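Local coordinates for protein predicted transcriptional regulator (Oenococcus oeni, PDB 3BY6) that probably binds DNA as a transcription factor of the GntR family, through an N-terminal winged helix-turn-helix domain, at residues 10-22 and 45-59. Numbering follows the deposited sequence.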
# COMPACT_ATOMS: atom_id res chain seq x y z
N ARG D 10 -1.92 5.79 9.12
CA ARG D 10 -0.97 6.85 8.71
C ARG D 10 -1.51 8.18 9.28
O ARG D 10 -2.66 8.54 8.97
CB ARG D 10 -0.82 6.95 7.19
CG ARG D 10 0.30 7.91 6.78
CD ARG D 10 0.72 7.62 5.38
NE ARG D 10 1.67 8.62 4.92
CZ ARG D 10 2.99 8.56 5.09
NH1 ARG D 10 3.56 7.53 5.70
NH2 ARG D 10 3.77 9.53 4.62
N PRO D 11 -0.72 8.87 10.13
CA PRO D 11 -1.12 10.16 10.67
C PRO D 11 -1.73 11.08 9.61
O PRO D 11 -1.26 11.10 8.46
CB PRO D 11 0.19 10.74 11.19
CG PRO D 11 0.96 9.56 11.59
CD PRO D 11 0.62 8.48 10.62
N VAL D 12 -2.76 11.82 9.97
CA VAL D 12 -3.48 12.60 8.99
C VAL D 12 -2.56 13.64 8.31
O VAL D 12 -2.66 13.89 7.08
CB VAL D 12 -4.76 13.25 9.58
CG1 VAL D 12 -5.48 14.08 8.52
CG2 VAL D 12 -5.71 12.16 10.13
N TYR D 13 -1.63 14.21 9.09
CA TYR D 13 -0.74 15.27 8.56
C TYR D 13 0.11 14.73 7.40
O TYR D 13 0.32 15.44 6.42
CB TYR D 13 0.07 15.96 9.68
CG TYR D 13 1.38 15.34 10.06
CD1 TYR D 13 1.46 14.28 10.95
CD2 TYR D 13 2.56 15.85 9.55
CE1 TYR D 13 2.71 13.72 11.30
CE2 TYR D 13 3.80 15.31 9.89
CZ TYR D 13 3.88 14.26 10.76
OH TYR D 13 5.14 13.75 11.06
N LEU D 14 0.52 13.46 7.48
CA LEU D 14 1.30 12.82 6.41
C LEU D 14 0.42 12.35 5.28
O LEU D 14 0.87 12.28 4.15
CB LEU D 14 2.13 11.65 6.97
CG LEU D 14 3.20 12.12 7.95
CD1 LEU D 14 3.66 11.00 8.92
CD2 LEU D 14 4.38 12.78 7.24
N GLN D 15 -0.84 12.03 5.53
CA GLN D 15 -1.72 11.78 4.40
C GLN D 15 -1.95 13.06 3.58
O GLN D 15 -2.14 13.00 2.37
CB GLN D 15 -3.03 11.19 4.86
CG GLN D 15 -2.86 9.82 5.58
CD GLN D 15 -4.17 9.20 6.00
OE1 GLN D 15 -5.17 9.28 5.29
NE2 GLN D 15 -4.16 8.56 7.17
N LEU D 16 -1.96 14.20 4.25
CA LEU D 16 -2.11 15.48 3.54
C LEU D 16 -0.80 15.89 2.85
O LEU D 16 -0.85 16.42 1.76
CB LEU D 16 -2.54 16.59 4.49
CG LEU D 16 -2.72 17.99 3.87
CD1 LEU D 16 -3.61 17.97 2.62
CD2 LEU D 16 -3.31 18.90 4.96
N VAL D 17 0.33 15.67 3.52
CA VAL D 17 1.64 15.81 2.87
C VAL D 17 1.64 14.98 1.59
O VAL D 17 2.04 15.49 0.52
CB VAL D 17 2.84 15.39 3.84
CG1 VAL D 17 4.21 15.25 3.09
CG2 VAL D 17 2.98 16.36 5.04
N ASP D 18 1.17 13.73 1.66
CA ASP D 18 1.18 12.84 0.49
C ASP D 18 0.29 13.41 -0.58
O ASP D 18 0.57 13.32 -1.79
CB ASP D 18 0.60 11.44 0.79
CG ASP D 18 1.44 10.60 1.77
OD1 ASP D 18 2.61 10.88 2.06
OD2 ASP D 18 0.85 9.61 2.27
N ARG D 19 -0.86 13.93 -0.15
CA ARG D 19 -1.87 14.38 -1.12
C ARG D 19 -1.30 15.54 -1.91
O ARG D 19 -1.41 15.59 -3.15
CB ARG D 19 -3.18 14.80 -0.45
CG ARG D 19 -4.21 15.36 -1.41
CD ARG D 19 -5.43 15.91 -0.62
NE ARG D 19 -6.64 16.12 -1.43
CZ ARG D 19 -7.40 15.15 -1.94
NH1 ARG D 19 -7.08 13.86 -1.79
NH2 ARG D 19 -8.49 15.46 -2.64
N ILE D 20 -0.72 16.49 -1.20
CA ILE D 20 -0.19 17.69 -1.87
C ILE D 20 0.99 17.40 -2.81
O ILE D 20 1.05 17.96 -3.92
CB ILE D 20 0.12 18.81 -0.84
CG1 ILE D 20 -1.23 19.45 -0.38
CG2 ILE D 20 1.04 19.85 -1.45
CD1 ILE D 20 -1.18 20.21 0.93
N LYS D 21 1.91 16.53 -2.39
CA LYS D 21 3.03 16.16 -3.26
C LYS D 21 2.58 15.48 -4.53
O LYS D 21 3.23 15.56 -5.57
CB LYS D 21 3.99 15.23 -2.55
CG LYS D 21 4.76 15.89 -1.44
CD LYS D 21 5.46 14.88 -0.54
CE LYS D 21 6.38 13.95 -1.29
NZ LYS D 21 6.72 12.79 -0.41
N ASN D 22 1.50 14.72 -4.45
CA ASN D 22 1.01 14.05 -5.64
C ASN D 22 0.38 15.05 -6.62
O ASN D 22 0.51 14.90 -7.84
CB ASN D 22 0.05 12.93 -5.29
CG ASN D 22 -0.12 11.94 -6.45
OD1 ASN D 22 -1.23 11.78 -6.99
ND2 ASN D 22 0.98 11.27 -6.83
N GLU D 45 -10.13 20.32 3.49
CA GLU D 45 -9.91 18.89 3.77
C GLU D 45 -10.61 18.39 5.05
O GLU D 45 -10.51 17.21 5.40
CB GLU D 45 -8.41 18.56 3.84
CG GLU D 45 -7.60 19.03 2.63
CD GLU D 45 -8.06 18.40 1.32
OE1 GLU D 45 -9.10 17.72 1.25
OE2 GLU D 45 -7.37 18.58 0.32
N LYS D 46 -11.29 19.30 5.74
CA LYS D 46 -12.04 19.00 6.95
C LYS D 46 -11.14 18.41 8.05
O LYS D 46 -11.51 17.44 8.71
CB LYS D 46 -13.23 18.10 6.64
CG LYS D 46 -14.20 18.71 5.65
CD LYS D 46 -15.42 17.82 5.50
CE LYS D 46 -16.67 18.54 5.08
NZ LYS D 46 -17.85 17.69 5.49
N ILE D 47 -9.97 19.02 8.21
CA ILE D 47 -8.96 18.60 9.20
C ILE D 47 -8.78 19.71 10.23
O ILE D 47 -9.08 20.87 9.98
CB ILE D 47 -7.56 18.44 8.54
CG1 ILE D 47 -7.60 17.54 7.31
CG2 ILE D 47 -6.55 17.87 9.51
CD1 ILE D 47 -6.26 17.53 6.62
N ASN D 48 -8.26 19.32 11.38
CA ASN D 48 -7.80 20.24 12.42
C ASN D 48 -6.76 21.21 11.79
O ASN D 48 -5.86 20.78 11.07
CB ASN D 48 -7.26 19.39 13.60
CG ASN D 48 -6.72 20.21 14.77
OD1 ASN D 48 -6.92 21.43 14.87
ND2 ASN D 48 -6.01 19.52 15.68
N PRO D 49 -6.93 22.53 11.98
CA PRO D 49 -5.88 23.46 11.56
C PRO D 49 -4.45 23.09 11.98
O PRO D 49 -3.54 23.23 11.18
CB PRO D 49 -6.33 24.79 12.18
CG PRO D 49 -7.81 24.69 12.22
CD PRO D 49 -8.12 23.24 12.50
N ASN D 50 -4.26 22.63 13.21
CA ASN D 50 -2.94 22.20 13.72
C ASN D 50 -2.31 21.09 12.90
O ASN D 50 -1.11 21.04 12.69
CB ASN D 50 -3.05 21.69 15.17
CG ASN D 50 -2.97 22.81 16.23
OD1 ASN D 50 -3.02 24.02 15.90
ND2 ASN D 50 -2.83 22.41 17.50
N THR D 51 -3.15 20.17 12.48
CA THR D 51 -2.75 19.04 11.67
C THR D 51 -2.27 19.55 10.32
O THR D 51 -1.22 19.16 9.85
CB THR D 51 -3.95 18.05 11.54
OG1 THR D 51 -4.29 17.59 12.85
CG2 THR D 51 -3.66 16.84 10.62
N VAL D 52 -3.03 20.46 9.72
CA VAL D 52 -2.63 21.08 8.46
C VAL D 52 -1.31 21.87 8.63
O VAL D 52 -0.44 21.82 7.76
CB VAL D 52 -3.74 22.01 7.92
CG1 VAL D 52 -3.20 22.90 6.75
CG2 VAL D 52 -4.98 21.19 7.50
N ALA D 53 -1.16 22.55 9.76
CA ALA D 53 0.09 23.22 10.09
C ALA D 53 1.26 22.23 10.15
O ALA D 53 2.34 22.56 9.68
CB ALA D 53 -0.04 23.98 11.37
N LYS D 54 1.07 21.03 10.71
CA LYS D 54 2.14 20.03 10.71
C LYS D 54 2.44 19.56 9.28
O LYS D 54 3.58 19.31 8.94
CB LYS D 54 1.84 18.81 11.61
CG LYS D 54 1.38 19.13 13.03
CD LYS D 54 1.67 18.00 14.08
CE LYS D 54 1.25 16.59 13.63
NZ LYS D 54 2.01 15.53 14.43
N ALA D 55 1.41 19.44 8.45
CA ALA D 55 1.59 19.02 7.08
C ALA D 55 2.42 20.04 6.30
O ALA D 55 3.34 19.69 5.58
CB ALA D 55 0.24 18.82 6.42
N TYR D 56 2.07 21.32 6.45
CA TYR D 56 2.77 22.41 5.78
C TYR D 56 4.24 22.46 6.18
O TYR D 56 5.12 22.56 5.34
CB TYR D 56 2.07 23.74 6.11
CG TYR D 56 0.90 24.10 5.19
CD1 TYR D 56 0.32 23.16 4.32
CD2 TYR D 56 0.34 25.40 5.22
CE1 TYR D 56 -0.78 23.51 3.50
CE2 TYR D 56 -0.71 25.75 4.40
CZ TYR D 56 -1.27 24.81 3.54
OH TYR D 56 -2.32 25.20 2.72
N LYS D 57 4.48 22.33 7.47
CA LYS D 57 5.82 22.30 8.03
C LYS D 57 6.70 21.17 7.44
O LYS D 57 7.88 21.39 7.16
CB LYS D 57 5.68 22.19 9.55
CG LYS D 57 6.97 22.11 10.33
CD LYS D 57 6.68 21.91 11.82
CE LYS D 57 7.96 21.78 12.65
NZ LYS D 57 8.75 20.60 12.21
N GLU D 58 6.11 20.00 7.23
CA GLU D 58 6.79 18.83 6.63
C GLU D 58 6.97 18.96 5.10
O GLU D 58 8.01 18.59 4.54
CB GLU D 58 6.01 17.54 6.96
CG GLU D 58 6.55 16.23 6.34
CD GLU D 58 7.95 15.85 6.80
OE1 GLU D 58 8.32 16.21 7.94
OE2 GLU D 58 8.71 15.20 6.03
N LEU D 59 5.94 19.41 4.41
CA LEU D 59 6.07 19.71 2.99
C LEU D 59 7.25 20.69 2.80
O LEU D 59 7.97 20.60 1.82
CB LEU D 59 4.78 20.37 2.43
CG LEU D 59 3.72 19.62 1.58
CD1 LEU D 59 4.17 18.29 1.00
CD2 LEU D 59 2.45 19.49 2.34
O HOH W 1 -10.03 17.87 -1.15
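Tyr13 and Leu16 on helix 12-22 pack against Ala55 of helix 49-59, joining the first helix of a GntR-type winged helix-turn-helix domain to its probable DNA-recognition helix. The axes approach to 8.1 Å at 51°, close enough for Tyr13 to insert as a knob among Thr51, Lys54, Ala55 and Glu58. Two apolar clusters form: one round Leu16, which includes Ala55, and one round Leu59. Leu16 CD2 lies 3.7 Å from Ile47 CD1 and also meets Val52 CG2 and Ala55 CB, while helix 38-45 covers Leu16 through Thr41. Farther along, Leu59 reaches Val17, Ile20 and Lys21 with its two methyls: CD2 faces Ile20 CD1, and CD1 touches Val17 CG1.

The aromatic contact is a CH-pi and cation-pi pair. Lys54 crosses the Tyr13 side chain at about a right angle, and a bend at chi3 (-48°) brings CE over one ring face, 3.9 Å from the centroid; NZ stands off-centre at 4.1 Å from that centroid. Leu14 CG covers the opposite face, so the ring is sandwiched. Replacing Tyr13 with an alanine removes the ring, and is likely to leave a gap among Thr51, Lys54, Ala55 and Glu58 and let the Lys54 chain turn.

Next to Leu16, whose CD1 meets the aliphatic CG of Glu45 at 4.1 Å, a salt bridge joins Arg19 to the carboxylate. The extended Arg19 chain carries NE to 3.1 Å from Glu45 OE2, obliquely to the guanidinium. Glu45 OE1 accepts from Met4 N of the second subunit, tying this carboxylate to the dimer, and water 1 donates to Glu45 OE1 at 2.6 Å while accepting weakly from Arg19 NH2.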